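Local coordinates for transcriptional regulator, LacI family (PDB 4RKQ), which probably binds a sugar or related small effector in the cleft between two lobes and uses it to control transcription, as LacI-family regulators do, at residues V18-P23 / V48-Y53; H66-V71 / T87-R92; G76-Y81 / L94-E99. One frame throughout, in Å; residues are numbered along the deposited sequence.

Contact 1 of 3, residues V18-P23 / V48-Y53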
loop_
_atom_site.group_PDB
_atom_site.type_symbol
_atom_site.label_atom_id
_atom_site.label_comp_id
_atom_site.label_asym_id
_atom_site.label_seq_id
_atom_site.Cartn_x
_atom_site.Cartn_y
_atom_site.Cartn_z
ATOM N N VAL A 18 11.516 17.552 4.931
ATOM C CA VAL A 18 11.916 16.261 5.429
ATOM C C VAL A 18 11.830 15.203 4.314
ATOM O O VAL A 18 10.874 15.147 3.533
ATOM C CB VAL A 18 11.047 15.785 6.602
ATOM C CG1 VAL A 18 11.587 14.473 7.113
ATOM C CG2 VAL A 18 11.146 16.781 7.728
ATOM N N GLY A 19 12.877 14.421 4.201
ATOM C CA GLY A 19 12.898 13.300 3.228
ATOM C C GLY A 19 12.570 11.992 3.914
ATOM O O GLY A 19 13.006 11.741 5.024
ATOM N N LEU A 20 11.764 11.160 3.254
ATOM C CA LEU A 20 11.415 9.867 3.751
ATOM C C LEU A 20 11.947 8.850 2.754
ATOM O O LEU A 20 11.576 8.857 1.576
ATOM C CB LEU A 20 9.887 9.790 3.809
ATOM C CG LEU A 20 9.000 8.901 4.617
ATOM C CD1 LEU A 20 9.546 8.630 6.006
ATOM C CD2 LEU A 20 7.651 9.652 4.652
ATOM N N ALA A 21 12.812 7.973 3.224
ATOM C CA ALA A 21 13.400 6.928 2.370
ATOM C C ALA A 21 12.750 5.540 2.702
ATOM O O ALA A 21 12.759 5.082 3.857
ATOM C CB ALA A 21 14.904 6.892 2.567
ATOM N N ILE A 22 12.138 4.911 1.718
ATOM C CA ILE A 22 11.566 3.590 1.931
ATOM C C ILE A 22 12.055 2.631 0.839
ATOM O O ILE A 22 12.206 3.061 -0.282
ATOM C CB ILE A 22 10.043 3.592 1.982
ATOM C CG1 ILE A 22 9.515 4.368 0.827
ATOM C CG2 ILE A 22 9.570 4.253 3.298
ATOM C CD1 ILE A 22 8.072 4.080 0.541
ATOM N N PRO A 23 12.294 1.367 1.207
ATOM C CA PRO A 23 12.874 0.425 0.262
ATOM C C PRO A 23 11.927 -0.066 -0.810
ATOM O O PRO A 23 12.383 -0.578 -1.776
ATOM C CB PRO A 23 13.300 -0.753 1.136
ATOM C CG PRO A 23 12.515 -0.644 2.361
ATOM C CD PRO A 23 12.195 0.801 2.557
ATOM N N VAL A 48 7.249 17.335 2.796
ATOM C CA VAL A 48 7.809 15.984 2.826
ATOM C C VAL A 48 7.912 15.461 1.383
ATOM O O VAL A 48 6.997 15.637 0.561
ATOM C CB VAL A 48 6.939 14.979 3.614
ATOM C CG1 VAL A 48 7.589 13.598 3.675
ATOM C CG2 VAL A 48 6.664 15.457 5.029
ATOM N N VAL A 49 9.032 14.840 1.079
ATOM C CA VAL A 49 9.202 14.114 -0.187
ATOM C C VAL A 49 9.637 12.654 0.101
ATOM O O VAL A 49 10.476 12.388 0.981
ATOM C CB VAL A 49 10.234 14.758 -1.107
ATOM C CG1 VAL A 49 9.632 16.011 -1.748
ATOM C CG2 VAL A 49 11.510 15.090 -0.352
ATOM N N VAL A 50 9.055 11.722 -0.653
ATOM C CA VAL A 50 9.313 10.303 -0.467
ATOM C C VAL A 50 10.191 9.809 -1.617
ATOM O O VAL A 50 9.916 10.161 -2.768
ATOM C CB VAL A 50 7.979 9.520 -0.434
ATOM C CG1 VAL A 50 8.252 8.030 -0.387
ATOM C CG2 VAL A 50 7.179 9.946 0.792
ATOM N N ASP A 51 11.258 9.080 -1.297
ATOM C CA ASP A 51 12.061 8.370 -2.315
ATOM C C ASP A 51 11.881 6.850 -2.057
ATOM O O ASP A 51 12.356 6.330 -1.013
ATOM C CB ASP A 51 13.515 8.740 -2.179
ATOM C CG ASP A 51 14.415 8.111 -3.266
ATOM O OD1 ASP A 51 14.044 7.104 -3.907
ATOM O OD2 ASP A 51 15.530 8.634 -3.444
ATOM N N ASP A 52 11.197 6.185 -3.000
ATOM C CA ASP A 52 11.027 4.740 -3.018
ATOM C C ASP A 52 12.252 4.243 -3.774
ATOM O O ASP A 52 12.329 4.432 -5.019
ATOM C CB ASP A 52 9.751 4.341 -3.748
ATOM C CG ASP A 52 9.708 2.875 -4.140
ATOM O OD1 ASP A 52 10.537 2.067 -3.665
ATOM O OD2 ASP A 52 8.858 2.545 -4.994
ATOM N N TYR A 53 13.199 3.676 -3.039
ATOM C CA TYR A 53 14.487 3.292 -3.642
ATOM C C TYR A 53 14.583 1.819 -4.068
ATOM O O TYR A 53 15.653 1.338 -4.403
ATOM C CB TYR A 53 15.686 3.697 -2.773
ATOM C CG TYR A 53 15.814 3.003 -1.464
ATOM C CD1 TYR A 53 16.467 1.803 -1.353
ATOM C CD2 TYR A 53 15.307 3.605 -0.275
ATOM C CE1 TYR A 53 16.602 1.176 -0.116
ATOM C CE2 TYR A 53 15.438 2.983 0.958
ATOM C CZ TYR A 53 16.058 1.771 1.019
ATOM O OH TYR A 53 16.211 1.140 2.214
#
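P23 lies across one face of the Y53 ring, its CA 3.7 Å from the ring centroid and 16° off the normal, a CH-pi contact. Y53 reaches this place because chi1 is 66°: CG stands between the backbone N and the carbonyl carbon, which turns the ring back across the end of 18-23, with P23 CA over one face. The carbonyl carbon of A21 then lies at the ring edge. Y53 also donates its amide, N to I22 O at 3.0 Å, and its hydroxyl hydrogen-bonds to Y77 O.

Strands 17-22 and 47-52 run parallel into this end, joined by five backbone hydrogen bonds between 18-22 and 49-53. They belong to a beta-alpha-beta unit whose connecting helix 29-43 covers L20, V48 and P23 through F33, V38, A41 and F30. On that face V50 divides its branches: with CG1 opposite the backbone N (chi1 174°), CG2 meets L20 CD2 at 3.9 Å and CG1 meets I22 CG1 at 4.1 Å. L20 and V50 run side by side and point the same way, and L20 CD2 also reaches V48 CG1, 4.1 Å away.

A21, V49 and D51 lie on the opposite face and pack on helix 60-67 through A63 and L67. D51 OD1 forms a salt bridge with R58 and OD2 a hydrogen bond with H66, so both oxygens of this buried carboxylate have partners. Backbone bonds from V50 to the second subunit, and V50 packed on V50 of that subunit, place 47-52 at the dimer interface. The chemistry implies a division of labour: backbone bonds set the register, aliphatic branches fill the helix 29-43 face, and the polar ends of D51, D52 and Y53 are satisfied by partners outside the pair, D52 by H55 and G54.

Contact 2 of 3, residues H66-V71 / T87-R92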
loop_
_atom_site.group_PDB
_atom_site.type_symbol
_atom_site.label_atom_id
_atom_site.label_comp_id
_atom_site.label_asym_id
_atom_site.label_seq_id
_atom_site.Cartn_x
_atom_site.Cartn_y
_atom_site.Cartn_z
ATOM N N HIS A 66 20.404 11.396 -2.806
ATOM C CA HIS A 66 19.416 12.102 -3.620
ATOM C C HIS A 66 18.631 13.153 -2.813
ATOM O O HIS A 66 18.495 14.300 -3.207
ATOM C CB HIS A 66 18.491 11.045 -4.216
ATOM C CG HIS A 66 17.240 11.562 -4.827
ATOM N ND1 HIS A 66 16.034 10.917 -4.682
ATOM C CD2 HIS A 66 17.011 12.602 -5.663
ATOM C CE1 HIS A 66 15.106 11.554 -5.380
ATOM N NE2 HIS A 66 15.671 12.588 -5.970
ATOM N N LEU A 67 18.155 12.764 -1.662
ATOM C CA LEU A 67 17.267 13.641 -0.871
ATOM C C LEU A 67 18.018 14.796 -0.198
ATOM O O LEU A 67 17.484 15.905 -0.119
ATOM C CB LEU A 67 16.567 12.825 0.188
ATOM C CG LEU A 67 15.519 11.783 -0.199
ATOM C CD1 LEU A 67 15.133 10.917 0.982
ATOM C CD2 LEU A 67 14.314 12.471 -0.770
ATOM N N ALA A 68 19.262 14.524 0.253
ATOM C CA ALA A 68 20.042 15.426 1.106
ATOM C C ALA A 68 19.955 16.907 0.722
ATOM O O ALA A 68 19.553 17.742 1.575
ATOM C CB ALA A 68 21.493 15.006 1.227
ATOM N N PRO A 69 20.276 17.246 -0.530
ATOM C CA PRO A 69 20.263 18.689 -0.862
ATOM C C PRO A 69 18.894 19.384 -0.861
ATOM O O PRO A 69 18.859 20.595 -0.860
ATOM C CB PRO A 69 20.811 18.753 -2.297
ATOM C CG PRO A 69 20.935 17.355 -2.787
ATOM C CD PRO A 69 20.624 16.396 -1.699
ATOM N N GLN A 70 17.800 18.642 -0.862
ATOM C CA GLN A 70 16.486 19.251 -0.836
ATOM C C GLN A 70 15.755 19.071 0.481
ATOM O O GLN A 70 14.589 19.397 0.581
ATOM C CB GLN A 70 15.647 18.824 -2.040
ATOM C CG GLN A 70 15.327 17.387 -2.143
ATOM C CD GLN A 70 14.439 17.095 -3.356
ATOM O OE1 GLN A 70 13.263 17.463 -3.414
ATOM N NE2 GLN A 70 15.012 16.441 -4.336
ATOM N N VAL A 71 16.439 18.571 1.502
ATOM C CA VAL A 71 15.819 18.361 2.794
ATOM C C VAL A 71 16.723 18.810 3.909
ATOM O O VAL A 71 17.903 19.005 3.716
ATOM C CB VAL A 71 15.441 16.871 3.072
ATOM C CG1 VAL A 71 14.533 16.389 1.960
ATOM C CG2 VAL A 71 16.681 15.992 3.240
ATOM N N THR A 87 26.760 10.188 7.604
ATOM C CA THR A 87 27.984 10.870 7.122
ATOM C C THR A 87 27.713 11.806 5.938
ATOM O O THR A 87 28.177 12.960 5.913
ATOM C CB THR A 87 29.111 9.839 6.819
ATOM O OG1 THR A 87 29.393 9.150 8.030
ATOM C CG2 THR A 87 30.372 10.503 6.312
ATOM N N VAL A 88 26.927 11.332 4.995
ATOM C CA VAL A 88 26.541 12.130 3.837
ATOM C C VAL A 88 25.764 13.335 4.335
ATOM O O VAL A 88 26.022 14.486 3.944
ATOM C CB VAL A 88 25.678 11.274 2.872
ATOM C CG1 VAL A 88 24.895 12.120 1.883
ATOM C CG2 VAL A 88 26.537 10.251 2.126
ATOM N N LEU A 89 24.820 13.087 5.241
ATOM C CA LEU A 89 23.979 14.187 5.714
ATOM C C LEU A 89 24.692 15.228 6.559
ATOM O O LEU A 89 24.157 16.336 6.705
ATOM C CB LEU A 89 22.760 13.635 6.482
ATOM C CG LEU A 89 21.643 13.113 5.560
ATOM C CD1 LEU A 89 20.738 12.139 6.328
ATOM C CD2 LEU A 89 20.781 14.199 4.921
ATOM N N GLY A 90 25.856 14.893 7.138
ATOM C CA GLY A 90 26.571 15.862 7.976
ATOM C C GLY A 90 25.788 16.066 9.266
ATOM O O GLY A 90 25.463 15.115 9.924
ATOM N N ARG A 91 25.436 17.295 9.582
ATOM C CA ARG A 91 24.645 17.633 10.788
ATOM C C ARG A 91 23.130 17.630 10.552
ATOM O O ARG A 91 22.322 17.872 11.479
ATOM C CB ARG A 91 25.091 19.010 11.323
ATOM C CG ARG A 91 26.480 18.946 11.927
ATOM C CD ARG A 91 27.037 20.314 12.181
ATOM N NE ARG A 91 26.144 21.116 13.035
ATOM C CZ ARG A 91 26.192 21.183 14.359
ATOM N NH1 ARG A 91 27.085 20.496 15.034
ATOM N NH2 ARG A 91 25.343 21.986 15.007
ATOM N N ARG A 92 22.725 17.416 9.295
ATOM C CA ARG A 92 21.308 17.239 8.985
ATOM C C ARG A 92 20.896 15.850 9.540
ATOM O O ARG A 92 21.488 14.839 9.218
ATOM C CB ARG A 92 21.048 17.344 7.463
ATOM C CG ARG A 92 21.508 18.650 6.825
ATOM C CD ARG A 92 21.504 18.618 5.308
ATOM N NE ARG A 92 22.636 17.834 4.828
ATOM C CZ ARG A 92 23.115 17.872 3.600
ATOM N NH1 ARG A 92 22.533 18.631 2.669
ATOM N NH2 ARG A 92 24.145 17.089 3.284
HETATM O O HOH W 1 20.162 20.327 2.765
#
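Two neighbouring helices of the Rossmann-like lobe, 60-67 and 82-89, approach each other at their C-terminal ends, where A68 meets L89 and R92. The apolar part is small: A68 CB touches L89 CD2 at 3.8 Å, and the same methyl sits over one face of the R92 guanidinium, 3.7 Å above its plane and offset toward the rim.

That plane is set by bonds at its edge. NE of R92 donates to L89 O at 2.8 Å, nearly straight at 169°, and NH2 reaches V88 O at 3.3 Å with a poorer angle of 136°; both acceptors lie in the guanidinium plane. The side chain turns back toward the end of helix 82-89 because chi3 is -75°, a bend that brings NE and NH2 to the carbonyls of L89 and V88. L89 O takes a second bond, from R92 N, and the two donors arrive from opposite faces of its carbonyl plane. NH1, pointing toward 66-71, holds a water at 2.9 Å, and this water donates to V71 O at 2.8 Å, bridging the two segments. Replacing R92 by a leucine would probably leave V88 O without its side-chain donor, L89 O with one bond fewer and the water bridge to V71 broken.

G90, with positive phi, ends helical geometry and allows the type II' turn from L89 to R92 that brings the arginine round. A positive group at these carbonyls is likely to be favoured by the helix dipole. V88 packs on L61 and V64, continuing the helix contact, while H66 stacks on H47 of the second subunit. Adjacent helices on one face of a parallel sheet, each returning to its next strand through a short turn, are typical of consecutive beta-alpha units in a Rossmann-like lobe.

Contact 3 of 3, residues G76-Y81 / L94-E99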
loop_
_atom_site.group_PDB
_atom_site.type_symbol
_atom_site.label_atom_id
_atom_site.label_comp_id
_atom_site.label_asym_id
_atom_site.label_seq_id
_atom_site.Cartn_x
_atom_site.Cartn_y
_atom_site.Cartn_z
ATOM N N GLY A 76 14.019 7.277 7.627
ATOM C CA GLY A 76 14.051 6.173 6.683
ATOM C C GLY A 76 14.337 4.780 7.198
ATOM O O GLY A 76 14.875 4.598 8.293
ATOM N N TYR A 77 13.959 3.822 6.370
ATOM C CA TYR A 77 14.401 2.450 6.474
ATOM C C TYR A 77 15.501 2.319 5.434
ATOM O O TYR A 77 15.245 2.372 4.244
ATOM C CB TYR A 77 13.257 1.501 6.171
ATOM C CG TYR A 77 12.286 1.293 7.291
ATOM C CD1 TYR A 77 11.255 2.233 7.562
ATOM C CD2 TYR A 77 12.365 0.175 8.080
ATOM C CE1 TYR A 77 10.356 2.022 8.587
ATOM C CE2 TYR A 77 11.478 -0.030 9.103
ATOM C CZ TYR A 77 10.479 0.863 9.342
ATOM O OH TYR A 77 9.639 0.620 10.388
ATOM N N LEU A 78 16.743 2.188 5.877
ATOM C CA LEU A 78 17.870 2.313 4.943
ATOM C C LEU A 78 18.575 1.014 4.572
ATOM O O LEU A 78 19.544 1.040 3.793
ATOM C CB LEU A 78 18.892 3.293 5.495
ATOM C CG LEU A 78 18.378 4.740 5.680
ATOM C CD1 LEU A 78 19.582 5.557 5.954
ATOM C CD2 LEU A 78 17.625 5.269 4.468
ATOM N N GLY A 79 18.110 -0.106 5.110
ATOM C CA GLY A 79 18.668 -1.425 4.743
ATOM C C GLY A 79 20.122 -1.628 5.087
ATOM O O GLY A 79 20.834 -2.313 4.373
ATOM N N GLY A 80 20.582 -0.993 6.165
ATOM C CA GLY A 80 21.938 -1.186 6.684
ATOM C C GLY A 80 22.899 -0.044 6.417
ATOM O O GLY A 80 24.040 -0.136 6.805
ATOM N N TYR A 81 22.443 1.050 5.792
ATOM C CA TYR A 81 23.331 2.158 5.435
ATOM C C TYR A 81 23.250 3.375 6.362
ATOM O O TYR A 81 23.692 4.463 5.985
ATOM C CB TYR A 81 23.073 2.592 3.974
ATOM C CG TYR A 81 23.592 1.623 2.961
ATOM C CD1 TYR A 81 24.936 1.615 2.615
ATOM C CD2 TYR A 81 22.760 0.687 2.385
ATOM C CE1 TYR A 81 25.432 0.718 1.682
ATOM C CE2 TYR A 81 23.242 -0.243 1.454
ATOM C CZ TYR A 81 24.579 -0.208 1.112
ATOM O OH TYR A 81 25.085 -1.087 0.217
ATOM N N LEU A 94 19.586 12.288 10.531
ATOM C CA LEU A 94 18.958 11.080 10.081
ATOM C C LEU A 94 18.305 10.366 11.257
ATOM O O LEU A 94 18.945 10.154 12.291
ATOM C CB LEU A 94 19.995 10.166 9.460
ATOM C CG LEU A 94 19.552 8.783 9.036
ATOM C CD1 LEU A 94 18.521 8.854 7.909
ATOM C CD2 LEU A 94 20.786 8.002 8.593
ATOM N N ILE A 95 17.026 10.006 11.063
ATOM C CA ILE A 95 16.346 9.075 11.924
ATOM C C ILE A 95 16.128 7.794 11.133
ATOM O O ILE A 95 15.343 7.774 10.190
ATOM C CB ILE A 95 14.988 9.635 12.381
ATOM C CG1 ILE A 95 15.258 10.931 13.174
ATOM C CG2 ILE A 95 14.272 8.608 13.251
ATOM C CD1 ILE A 95 14.045 11.689 13.502
ATOM N N VAL A 96 16.790 6.731 11.539
ATOM C CA VAL A 96 16.556 5.370 10.975
ATOM C C VAL A 96 15.699 4.477 11.827
ATOM O O VAL A 96 15.688 4.580 13.047
ATOM C CB VAL A 96 17.893 4.620 10.720
ATOM C CG1 VAL A 96 18.689 5.282 9.621
ATOM C CG2 VAL A 96 18.734 4.527 11.991
ATOM N N LEU A 97 14.997 3.554 11.183
ATOM C CA LEU A 97 14.223 2.590 11.890
ATOM C C LEU A 97 14.699 1.186 11.607
ATOM O O LEU A 97 15.130 0.865 10.492
ATOM C CB LEU A 97 12.767 2.656 11.445
ATOM C CG LEU A 97 12.075 3.937 11.856
ATOM C CD1 LEU A 97 12.247 5.065 10.843
ATOM C CD2 LEU A 97 10.616 3.623 12.102
ATOM N N ASP A 98 14.610 0.359 12.641
ATOM C CA ASP A 98 14.744 -1.092 12.505
ATOM C C ASP A 98 16.117 -1.569 12.037
ATOM O O ASP A 98 16.226 -2.625 11.432
ATOM C CB ASP A 98 13.613 -1.629 11.610
ATOM C CG ASP A 98 13.310 -3.107 11.871
ATOM O OD1 ASP A 98 13.417 -3.524 13.029
ATOM O OD2 ASP A 98 13.034 -3.863 10.918
ATOM N N GLU A 99 17.178 -0.839 12.376
ATOM C CA GLU A 99 18.530 -1.297 12.082
ATOM C C GLU A 99 19.504 -0.729 13.079
ATOM O O GLU A 99 19.151 0.119 13.865
ATOM C CB GLU A 99 18.942 -0.979 10.641
ATOM C CG GLU A 99 19.073 0.502 10.271
ATOM C CD GLU A 99 19.723 0.696 8.861
ATOM O OE1 GLU A 99 20.931 0.915 8.767
ATOM O OE2 GLU A 99 19.048 0.574 7.857
HETATM O O HOH W 2 15.969 -0.650 7.548
#
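G76 and V96 form a parallel bridge, with CA atoms 5.0 Å apart, through the hydrogen bonds G76 N to I95 O and L97 N to G76 O. Here the beta-alpha-beta unit of strand 73-76, helix 82-89 and strand 94-97 closes, and the chain 77-81 leaves the sheet to enter the helix at Y81, its N-cap position. At G76 a CB would be crowded by L78 CD2. L78 fills that side itself: its CD1 meets L94 CD2 tip to tip at 3.8 Å, and the L78 side chain crosses V96 at about a right angle, CD1 3.8 Å from V96 CG1.

On the other side L97 CB lies over one face of the Y77 ring, 3.8 Å from the centroid in a CH-pi contact, while L97 CD2 reaches Y77 OH at 3.6 Å. D98 CB comes obliquely to CE2 of the same ring at 3.7 Å. F30 and F33 meet the ring edge-to-face and its hydroxyl hydrogen-bonds to Y29. D98 OD1 bonds to Y112 OH, and a bound 1,2-ethanediol lies about 5 Å from its side chain, consistent with a pocket at this end of the sheet.

E99 reaches the 79-80 turn, its chi1 of 65° placing CG between the backbone N and carbonyl carbon, after which the chain runs extended. G79 and G80 both have positive phi, and G80 could hardly carry a side chain at these angles. The carboxylate spans the turn: OE1 accepts from A82 N in the helix, while G80 N meets OE2 from above the carboxylate plane at 2.8 Å and 165°.

Contacts 1 and 3 share the parallel part of one mixed sheet, and strand 73-76 lies between 17-22 and 94-97; contact 2 sits farther from the chain's centre, where helices 60-67 and 82-89 end. Contact 1 is the most thoroughly buried, contact 3 is partly exposed at G79 and G80, and contact 2 has a small apolar core beside exposed turn residues. Ladder bonds and branched aliphatic side chains make contact 1, an arginine and a water contact 2, and a carboxylate bonded to one loop amide and to the first turn of the helix marks contact 3. A21 O to Y77 N joins 1 and 3; L89 packs on L94 between 2 and 3. Contacts 1 and 2 also touch the second subunit.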